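Local coordinates for ARO (armadillo repeats only protein) (Plasmodium falciparum Santa Lucia, PDB 5EWP) that probably acts as an armadillo-repeat binding scaffold in the translocation and attachment of rhoptries to the apical pole of the parasite, at residues D24-Q29 with P76-A81; D116-C121 with F156-K161; G136-I141 with I172-N177. All coordinates share one frame; numbering follows the deposited sequence.

In the fold
All three contacts join neighbouring parts of one alpha-solenoid of armadillo type, largely at loops and helix starts, with the short helix 171-177 taking part in contact 3; none has a direct hydrogen bond between its segments. Contact 1 lies at the surface and sets a valine and an asparagine against a tyrosine. Contact 2 is partly buried and purely apolar across its gap, one leucine serving two partners. Contact 3, also partly buried, combines methionine packing with an amide, a lysine chain and a bridging water. Contacts 1 and 2 touch through D80 with N117 and K79 with N120. Contacts 2 and 3 alternate along the sequence, and helix 160-168, entered in contact 2, is followed directly by helix 171-177 of contact 3.

Contact 1 (D24-Q29 with P76-A81); sequences DENDVQ and PHYKDA
V28 is turned so that both methyls serve the contact: its chi1 of 169° places CG1 anti to the backbone N and CG2 anti to the carbonyl carbon, while its CB points to helix 77-84. Y78 holds its CG opposite the carbonyl carbon (chi1 -81°), and the ring thereby reaches the 24-29 segment although its first bond does not aim there. V28 CG2 approaches the ring obliquely beside its CD1-CE1 bond, 3.9 Å from Y78 CD1 and 4.1 Å from Y78 CE1. The other methyl takes a different partner, V28 CG1 resting 3.8 Å from the backbone O of A81. V28 CG2 also lies 4.4 Å from A81 CB, so it spans Y78 and A81, three residues apart on one side of the helix; V28 and A81 are the closest pair of CA atoms, at 7.0 Å.

At the far end of the tyrosine, its hydroxyl meets N26, with N26 ND2 3.5 Å from Y78 OH. The two side chains cross at about a right angle, with amide and ring planes 66° apart. From the neighbouring residue, H77 directs NE2 onto one face of the Y78 ring, 3.6 Å above its plane and over its centre.

The chain turns between N26 and V28: N26 leaves the preceding helix with positive phi in a Schellman motif, and D27 then takes the N-cap position, its OD1 accepting from E30 N. The contact thus joins successive helical layers of an armadillo-type alpha-solenoid, setting a short corner between helix 14-25 and helix 28-34 against the start of helix 77-84. Helix 58-70 completes the surroundings: its L69 touches N26, V28 and Y78, while L66 packs on V28, and A85, just beyond helix 77-84, also meets the valine.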
loop_
_atom_site.group_PDB
_atom_site.type_symbol
_atom_site.label_atom_id
_atom_site.label_comp_id
_atom_site.label_asym_id
_atom_site.label_seq_id
_atom_site.Cartn_x
_atom_site.Cartn_y
_atom_site.Cartn_z
ATOM N N ASP A 24 10.821 -23.564 6.671
ATOM C CA ASP A 24 11.316 -24.702 5.894
ATOM C C ASP A 24 10.280 -25.222 4.898
ATOM O O ASP A 24 10.641 -25.731 3.843
ATOM C CB ASP A 24 11.748 -25.852 6.814
ATOM C CG ASP A 24 12.909 -25.482 7.712
ATOM O OD1 ASP A 24 13.713 -24.596 7.337
ATOM O OD2 ASP A 24 13.020 -26.089 8.800
ATOM N N GLU A 25 8.998 -25.095 5.229
ATOM C CA GLU A 25 7.953 -25.729 4.428
ATOM C C GLU A 25 7.027 -24.777 3.657
ATOM O O GLU A 25 6.034 -25.230 3.081
ATOM C CB GLU A 25 7.099 -26.625 5.332
ATOM C CG GLU A 25 7.901 -27.703 6.061
ATOM C CD GLU A 25 7.091 -28.459 7.105
ATOM O OE1 GLU A 25 5.896 -28.152 7.295
ATOM O OE2 GLU A 25 7.657 -29.373 7.740
ATOM N N ASN A 26 7.361 -23.487 3.610
ATOM C CA ASN A 26 6.459 -22.467 3.050
ATOM C C ASN A 26 5.021 -22.638 3.513
ATOM O O ASN A 26 4.079 -22.550 2.716
ATOM C CB ASN A 26 6.495 -22.482 1.520
ATOM C CG ASN A 26 7.836 -22.070 0.963
ATOM O OD1 ASN A 26 8.409 -21.065 1.375
ATOM N ND2 ASN A 26 8.350 -22.851 0.019
ATOM N N ASP A 27 4.856 -22.876 4.807
ATOM C CA ASP A 27 3.545 -23.121 5.383
ATOM C C ASP A 27 2.783 -21.807 5.552
ATOM O O ASP A 27 2.919 -21.112 6.574
ATOM C CB ASP A 27 3.688 -23.838 6.725
ATOM C CG ASP A 27 2.383 -24.429 7.220
ATOM O OD1 ASP A 27 1.301 -23.962 6.810
ATOM O OD2 ASP A 27 2.437 -25.348 8.062
ATOM N N VAL A 28 1.993 -21.470 4.538
ATOM C CA VAL A 28 1.244 -20.221 4.517
ATOM C C VAL A 28 0.291 -20.096 5.703
ATOM O O VAL A 28 0.296 -19.076 6.389
ATOM C CB VAL A 28 0.454 -20.070 3.190
ATOM C CG1 VAL A 28 -0.526 -18.914 3.281
ATOM C CG2 VAL A 28 1.415 -19.858 2.044
ATOM N N GLN A 29 -0.523 -21.120 5.956
ATOM C CA GLN A 29 -1.504 -21.038 7.036
ATOM C C GLN A 29 -0.842 -20.854 8.394
ATOM O O GLN A 29 -1.344 -20.113 9.251
ATOM C CB GLN A 29 -2.394 -22.281 7.078
ATOM C CG GLN A 29 -3.517 -22.183 8.108
ATOM C CD GLN A 29 -4.509 -21.079 7.788
ATOM O OE1 GLN A 29 -5.336 -21.214 6.881
ATOM N NE2 GLN A 29 -4.433 -19.981 8.520
ATOM N N PRO A 76 2.444 -16.717 -8.640
ATOM C CA PRO A 76 1.292 -15.920 -8.204
ATOM C C PRO A 76 0.315 -16.691 -7.327
ATOM O O PRO A 76 -0.557 -16.065 -6.709
ATOM C CB PRO A 76 0.621 -15.515 -9.523
ATOM C CG PRO A 76 1.077 -16.547 -10.519
ATOM C CD PRO A 76 2.472 -16.905 -10.101
ATOM N N HIS A 77 0.446 -18.016 -7.256
ATOM C CA HIS A 77 -0.509 -18.811 -6.492
ATOM C C HIS A 77 -0.465 -18.475 -4.998
ATOM O O HIS A 77 -1.442 -18.668 -4.284
ATOM C CB HIS A 77 -0.274 -20.310 -6.703
ATOM C CG HIS A 77 0.890 -20.859 -5.938
ATOM N ND1 HIS A 77 2.177 -20.859 -6.435
ATOM C CD2 HIS A 77 0.960 -21.440 -4.716
ATOM C CE1 HIS A 77 2.988 -21.411 -5.551
ATOM N NE2 HIS A 77 2.275 -21.772 -4.497
ATOM N N TYR A 78 0.667 -17.971 -4.519
ATOM C CA TYR A 78 0.757 -17.630 -3.105
ATOM C C TYR A 78 -0.270 -16.558 -2.717
ATOM O O TYR A 78 -0.787 -16.558 -1.590
ATOM C CB TYR A 78 2.175 -17.178 -2.752
ATOM C CG TYR A 78 3.128 -18.344 -2.530
ATOM C CD1 TYR A 78 2.864 -19.305 -1.562
ATOM C CD2 TYR A 78 4.289 -18.470 -3.278
ATOM C CE1 TYR A 78 3.728 -20.368 -1.353
ATOM C CE2 TYR A 78 5.165 -19.534 -3.076
ATOM C CZ TYR A 78 4.874 -20.475 -2.111
ATOM O OH TYR A 78 5.737 -21.525 -1.895
ATOM N N LYS A 79 -0.574 -15.655 -3.645
ATOM C CA LYS A 79 -1.511 -14.571 -3.349
ATOM C C LYS A 79 -2.896 -15.093 -3.025
ATOM O O LYS A 79 -3.600 -14.524 -2.189
ATOM C CB LYS A 79 -1.576 -13.573 -4.516
ATOM C CG LYS A 79 -0.276 -12.784 -4.686
ATOM C CD LYS A 79 -0.384 -11.790 -5.835
ATOM C CE LYS A 79 0.950 -11.091 -6.036
ATOM N NZ LYS A 79 0.829 -9.964 -6.988
ATOM N N ASP A 80 -3.300 -16.173 -3.692
ATOM C CA ASP A 80 -4.575 -16.802 -3.391
ATOM C C ASP A 80 -4.512 -17.612 -2.103
ATOM O O ASP A 80 -5.449 -17.579 -1.313
ATOM C CB ASP A 80 -5.033 -17.718 -4.538
ATOM C CG ASP A 80 -5.426 -16.948 -5.787
ATOM O OD1 ASP A 80 -6.132 -15.919 -5.677
ATOM O OD2 ASP A 80 -5.034 -17.384 -6.889
ATOM N N ALA A 81 -3.423 -18.354 -1.904
ATOM C CA ALA A 81 -3.271 -19.172 -0.699
ATOM C C ALA A 81 -3.340 -18.301 0.556
ATOM O O ALA A 81 -3.919 -18.686 1.581
ATOM C CB ALA A 81 -1.963 -19.953 -0.741
#

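Contact 2 (D116-C121 with F156-K161); sequences DNVKNC and FVLDKK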
loop_
_atom_site.group_PDB
_atom_site.type_symbol
_atom_site.label_atom_id
_atom_site.label_comp_id
_atom_site.label_asym_id
_atom_site.label_seq_id
_atom_site.Cartn_x
_atom_site.Cartn_y
_atom_site.Cartn_z
ATOM N N ASP A 116 -2.465 -7.633 -9.292
ATOM C CA ASP A 116 -2.948 -8.705 -10.151
ATOM C C ASP A 116 -3.765 -9.734 -9.380
ATOM O O ASP A 116 -3.593 -10.948 -9.560
ATOM C CB ASP A 116 -1.781 -9.406 -10.869
ATOM C CG ASP A 116 -1.120 -8.528 -11.922
ATOM O OD1 ASP A 116 -1.770 -7.598 -12.433
ATOM O OD2 ASP A 116 0.062 -8.772 -12.236
ATOM N N ASN A 117 -4.646 -9.269 -8.500
ATOM C CA ASN A 117 -5.490 -10.212 -7.782
ATOM C C ASN A 117 -6.735 -9.509 -7.310
ATOM O O ASN A 117 -6.784 -8.900 -6.239
ATOM C CB ASN A 117 -4.744 -10.885 -6.606
ATOM C CG ASN A 117 -5.490 -12.104 -6.098
ATOM O OD1 ASN A 117 -6.606 -11.990 -5.583
ATOM N ND2 ASN A 117 -4.893 -13.280 -6.257
ATOM N N VAL A 118 -7.744 -9.554 -8.169
ATOM C CA VAL A 118 -8.980 -8.851 -7.924
ATOM C C VAL A 118 -9.716 -9.343 -6.680
ATOM O O VAL A 118 -10.266 -8.543 -5.909
ATOM C CB VAL A 118 -9.862 -8.970 -9.178
ATOM C CG1 VAL A 118 -11.255 -8.607 -8.848
ATOM C CG2 VAL A 118 -9.285 -8.065 -10.263
ATOM N N LYS A 119 -9.705 -10.652 -6.453
ATOM C CA LYS A 119 -10.357 -11.195 -5.263
ATOM C C LYS A 119 -9.761 -10.625 -3.983
ATOM O O LYS A 119 -10.487 -10.310 -3.047
ATOM C CB LYS A 119 -10.255 -12.718 -5.234
ATOM C CG LYS A 119 -11.234 -13.391 -6.196
ATOM C CD LYS A 119 -11.227 -14.894 -6.060
ATOM C CE LYS A 119 -12.284 -15.499 -6.973
ATOM N NZ LYS A 119 -12.408 -16.974 -6.790
ATOM N N ASN A 120 -8.439 -10.505 -3.950
ATOM C CA ASN A 120 -7.783 -9.930 -2.781
ATOM C C ASN A 120 -8.183 -8.485 -2.559
ATOM O O ASN A 120 -8.376 -8.056 -1.420
ATOM C CB ASN A 120 -6.257 -10.012 -2.911
ATOM C CG ASN A 120 -5.737 -11.420 -2.731
ATOM O OD1 ASN A 120 -6.475 -12.306 -2.332
ATOM N ND2 ASN A 120 -4.437 -11.621 -2.996
ATOM N N CYS A 121 -8.288 -7.719 -3.642
ATOM C CA CYS A 121 -8.632 -6.307 -3.523
ATOM C C CYS A 121 -10.046 -6.161 -2.993
ATOM O O CYS A 121 -10.335 -5.302 -2.153
ATOM C CB CYS A 121 -8.486 -5.589 -4.872
ATOM S SG CYS A 121 -6.777 -5.390 -5.401
ATOM N N PHE A 156 -9.635 0.700 -5.394
ATOM C CA PHE A 156 -10.801 1.507 -5.768
ATOM C C PHE A 156 -11.101 1.486 -7.267
ATOM O O PHE A 156 -12.220 1.802 -7.658
ATOM C CB PHE A 156 -10.727 2.976 -5.244
ATOM C CG PHE A 156 -9.616 3.858 -5.815
ATOM C CD1 PHE A 156 -9.499 4.122 -7.171
ATOM C CD2 PHE A 156 -8.757 4.530 -4.944
ATOM C CE1 PHE A 156 -8.507 4.973 -7.654
ATOM C CE2 PHE A 156 -7.777 5.378 -5.418
ATOM C CZ PHE A 156 -7.645 5.608 -6.760
ATOM N N VAL A 157 -10.153 1.091 -8.111
ATOM C CA VAL A 157 -10.468 1.065 -9.546
ATOM C C VAL A 157 -11.497 -0.008 -9.904
ATOM O O VAL A 157 -12.107 0.048 -10.975
ATOM C CB VAL A 157 -9.229 0.845 -10.420
ATOM C CG1 VAL A 157 -8.263 2.010 -10.274
ATOM C CG2 VAL A 157 -8.547 -0.469 -10.092
ATOM N N LEU A 158 -11.730 -0.952 -9.002
ATOM C CA LEU A 158 -12.588 -2.097 -9.310
ATOM C C LEU A 158 -14.091 -1.808 -9.221
ATOM O O LEU A 158 -14.900 -2.508 -9.845
ATOM C CB LEU A 158 -12.233 -3.258 -8.381
ATOM C CG LEU A 158 -10.836 -3.843 -8.577
ATOM C CD1 LEU A 158 -10.628 -4.953 -7.560
ATOM C CD2 LEU A 158 -10.650 -4.371 -9.999
ATOM N N ASP A 159 -14.474 -0.766 -8.492
ATOM C CA ASP A 159 -15.892 -0.530 -8.218
ATOM C C ASP A 159 -16.171 0.932 -7.873
ATOM O O ASP A 159 -15.469 1.542 -7.069
ATOM C CB ASP A 159 -16.343 -1.447 -7.082
ATOM C CG ASP A 159 -17.844 -1.569 -6.959
ATOM O OD1 ASP A 159 -18.567 -0.553 -7.005
ATOM O OD2 ASP A 159 -18.303 -2.719 -6.796
ATOM N N LYS A 160 -17.198 1.498 -8.492
ATOM C CA LYS A 160 -17.579 2.873 -8.192
ATOM C C LYS A 160 -17.867 3.090 -6.707
ATOM O O LYS A 160 -17.577 4.163 -6.154
ATOM C CB LYS A 160 -18.798 3.281 -9.024
ATOM C CG LYS A 160 -19.210 4.717 -8.785
ATOM C CD LYS A 160 -20.410 5.114 -9.641
ATOM C CE LYS A 160 -20.784 6.562 -9.373
ATOM N NZ LYS A 160 -21.840 7.066 -10.287
ATOM N N LYS A 161 -18.446 2.082 -6.053
ATOM C CA LYS A 161 -18.727 2.200 -4.625
ATOM C C LYS A 161 -17.442 2.294 -3.811
ATOM O O LYS A 161 -17.414 2.948 -2.763
ATOM C CB LYS A 161 -19.570 1.028 -4.128
ATOM C CG LYS A 161 -20.992 1.034 -4.679
ATOM C CD LYS A 161 -21.735 -0.227 -4.289
ATOM C CE LYS A 161 -23.238 -0.014 -4.335
ATOM N NZ LYS A 161 -23.673 0.953 -3.284
#
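V118 and L158 are the closest backbone pair, their CA atoms 7.8 Å apart; V118 opens helix 118-126, and L158 lies in the turn between helix 142-156 and helix 160-168 of the armadillo-type alpha-solenoid. On one side the chain enters helix 118-126 through N117 at the N-cap position; on the other, a type I beta turn from F156 to D159 ends at the N-cap residue of helix 160-168. The caps differ in detail. N117 OD1 accepts from N120 N at 2.9 Å, the donor tilted 17° from the carbonyl plane. D159 OD1 accepts from K161 N at 2.8 Å, met on the anti side of the carboxylate and 26° out of its plane.

Across the gap the chemistry is wholly apolar and rests on L158. Its CB is directed at the other segment, and with CG opposite the carbonyl carbon and an extended second torsion (chi2 178°) both methyls are carried to the start of helix 118-126. They divide the valine between them: L158 CD1 lies 3.9 Å from V118 CG1, and L158 CD2 the same distance from V118 CG2.

N117 and N120 bond instead to helix 77-84 and, through L113 O, to helix 100-113. N117 ND2 donates to D80 OD1, and N120 is fixed at both ends of its amide, ND2 bonding to K79 O and L113 O while OD1 accepts from R83. C121, buried, also touches N154 and I155 of helix 142-156. The tightest carbon approach across the two segments is L158 CD1 to C121 CB, 3.5 Å, shorter than usual van der Waals contact.

Contact 3 (G136-I141 with I172-N177); sequences GMKSNI and ITQLVN
M137 and K138 divide the contact into a buried half and an exposed half, and Q174 faces both. The packed half belongs to M137, whose CB points to helix 171-177 and whose chain bends at its third torsion (chi3 -81°). The bend lays the thioether end over the helix: M137 CE is 3.8 Å from Q174 CB, and M137 SD is 3.9 Å from L175 CD2. L175 starts off pointing away from the loop, yet its methyl end returns to the sulfur. M137 and Q174 also form the closest backbone pair, with CA atoms 6.2 Å apart.

On the outer side, K138 runs extended over one face of the Q174 amide. The side chains cross obliquely, but the line from K138 CG to CE runs along that from Q174 OE1 to NE2, with K138 CG 3.1 Å from Q174 OE1 and K138 CE 3.4 Å from Q174 NE2. A bend at chi2 (-46°) in the glutamine turns its amide to this position. Here the touching atoms are aliphatic carbons against a polar plane, and the exposed lysine leaves this half at the surface. Between the backbones a water lies 2.8 Å from M137 O and 3.0 Å from Q174 O, placed to donate to either, though with more acceptors in reach than protons it need not hold both at once.

The loop itself is shaped by a type I turn from G136 to S139, then by an ST turn in which S139 OG accepts from I141 N. It joins helix 130-136 to helix 142-156, whose C148, A149 and C152 pack on M137. F166 of helix 160-168 touches both M137 and L175, while H200 and L201 of helix 192-205 touch L175. M137 is thus packed by helices 142-156, 160-168 and 171-177 of the solenoid.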
loop_
_atom_site.group_PDB
_atom_site.type_symbol
_atom_site.label_atom_id
_atom_site.label_comp_id
_atom_site.label_asym_id
_atom_site.label_seq_id
_atom_site.Cartn_x
_atom_site.Cartn_y
_atom_site.Cartn_z
ATOM N N GLY A 136 -2.147 5.797 6.166
ATOM C CA GLY A 136 -0.765 5.490 5.830
ATOM C C GLY A 136 -0.148 6.391 4.772
ATOM O O GLY A 136 1.066 6.566 4.726
ATOM N N MET A 137 -0.976 6.969 3.907
ATOM C CA MET A 137 -0.465 7.907 2.908
ATOM C C MET A 137 0.077 9.184 3.554
ATOM O O MET A 137 0.698 10.009 2.886
ATOM C CB MET A 137 -1.558 8.267 1.887
ATOM C CG MET A 137 -1.787 7.197 0.833
ATOM S SD MET A 137 -2.924 7.800 -0.432
ATOM C CE MET A 137 -4.468 7.523 0.410
ATOM N N LYS A 138 -0.172 9.352 4.852
ATOM C CA LYS A 138 0.322 10.526 5.556
ATOM C C LYS A 138 1.751 10.360 6.055
ATOM O O LYS A 138 2.383 11.337 6.455
ATOM C CB LYS A 138 -0.571 10.850 6.756
ATOM C CG LYS A 138 -2.013 11.187 6.425
ATOM C CD LYS A 138 -2.756 11.565 7.705
ATOM C CE LYS A 138 -4.207 11.926 7.427
ATOM N NZ LYS A 138 -4.932 12.239 8.692
ATOM N N SER A 139 2.261 9.134 6.025
ATOM C CA SER A 139 3.598 8.864 6.565
ATOM C C SER A 139 4.699 9.676 5.892
ATOM O O SER A 139 4.652 9.915 4.690
ATOM C CB SER A 139 3.922 7.370 6.434
ATOM O OG SER A 139 5.275 7.100 6.768
ATOM N N ASN A 140 5.728 10.044 6.657
ATOM C CA ASN A 140 6.876 10.735 6.074
ATOM C C ASN A 140 7.823 9.769 5.393
ATOM O O ASN A 140 8.786 10.181 4.746
ATOM C CB ASN A 140 7.679 11.507 7.133
ATOM C CG ASN A 140 6.955 12.721 7.668
ATOM O OD1 ASN A 140 6.073 13.277 7.014
ATOM N ND2 ASN A 140 7.361 13.170 8.854
ATOM N N ILE A 141 7.531 8.481 5.482
ATOM C CA ILE A 141 8.404 7.515 4.844
ATOM C C ILE A 141 7.860 7.289 3.452
ATOM O O ILE A 141 6.737 6.826 3.300
ATOM C CB ILE A 141 8.474 6.180 5.619
ATOM C CG1 ILE A 141 8.997 6.397 7.040
ATOM C CG2 ILE A 141 9.327 5.171 4.870
ATOM C CD1 ILE A 141 8.978 5.139 7.884
ATOM N N ILE A 172 -8.968 11.298 -1.297
ATOM C CA ILE A 172 -8.528 12.215 -2.343
ATOM C C ILE A 172 -7.638 13.321 -1.760
ATOM O O ILE A 172 -6.647 13.724 -2.375
ATOM C CB ILE A 172 -9.729 12.809 -3.099
ATOM C CG1 ILE A 172 -10.373 11.718 -3.964
ATOM C CG2 ILE A 172 -9.300 13.970 -3.984
ATOM C CD1 ILE A 172 -9.419 11.136 -4.993
ATOM N N THR A 173 -7.984 13.798 -0.571
ATOM C CA THR A 173 -7.121 14.741 0.132
ATOM C C THR A 173 -5.693 14.205 0.251
ATOM O O THR A 173 -4.736 14.896 -0.095
ATOM C CB THR A 173 -7.660 15.057 1.532
ATOM O OG1 THR A 173 -9.025 15.487 1.431
ATOM C CG2 THR A 173 -6.818 16.153 2.192
ATOM N N GLN A 174 -5.552 12.961 0.702
ATOM C CA GLN A 174 -4.223 12.395 0.883
ATOM C C GLN A 174 -3.509 12.186 -0.451
ATOM O O GLN A 174 -2.315 12.458 -0.562
ATOM C CB GLN A 174 -4.298 11.084 1.657
ATOM C CG GLN A 174 -4.805 11.251 3.056
ATOM C CD GLN A 174 -4.136 12.406 3.773
ATOM O OE1 GLN A 174 -2.911 12.520 3.784
ATOM N NE2 GLN A 174 -4.942 13.282 4.355
ATOM N N LEU A 175 -4.229 11.709 -1.471
ATOM C CA LEU A 175 -3.607 11.531 -2.777
ATOM C C LEU A 175 -3.093 12.819 -3.356
ATOM O O LEU A 175 -1.997 12.873 -3.920
ATOM C CB LEU A 175 -4.583 10.929 -3.793
ATOM C CG LEU A 175 -4.703 9.436 -3.955
ATOM C CD1 LEU A 175 -5.616 9.153 -5.168
ATOM C CD2 LEU A 175 -3.301 8.854 -4.149
ATOM N N VAL A 176 -3.916 13.857 -3.254
ATOM C CA VAL A 176 -3.559 15.148 -3.804
ATOM C C VAL A 176 -2.332 15.675 -3.068
ATOM O O VAL A 176 -1.441 16.261 -3.676
ATOM C CB VAL A 176 -4.743 16.139 -3.733
ATOM C CG1 VAL A 176 -4.284 17.559 -4.028
ATOM C CG2 VAL A 176 -5.826 15.722 -4.719
ATOM N N ASN A 177 -2.263 15.433 -1.762
ATOM C CA ASN A 177 -1.082 15.820 -0.998
ATOM C C ASN A 177 0.193 15.118 -1.445
ATOM O O ASN A 177 1.292 15.658 -1.298
ATOM C CB ASN A 177 -1.294 15.556 0.491
ATOM C CG ASN A 177 -2.262 16.531 1.117
ATOM O OD1 ASN A 177 -2.724 17.468 0.464
ATOM N ND2 ASN A 177 -2.575 16.319 2.390
HETATM O O HOH W 1 -0.516 12.312 1.803
#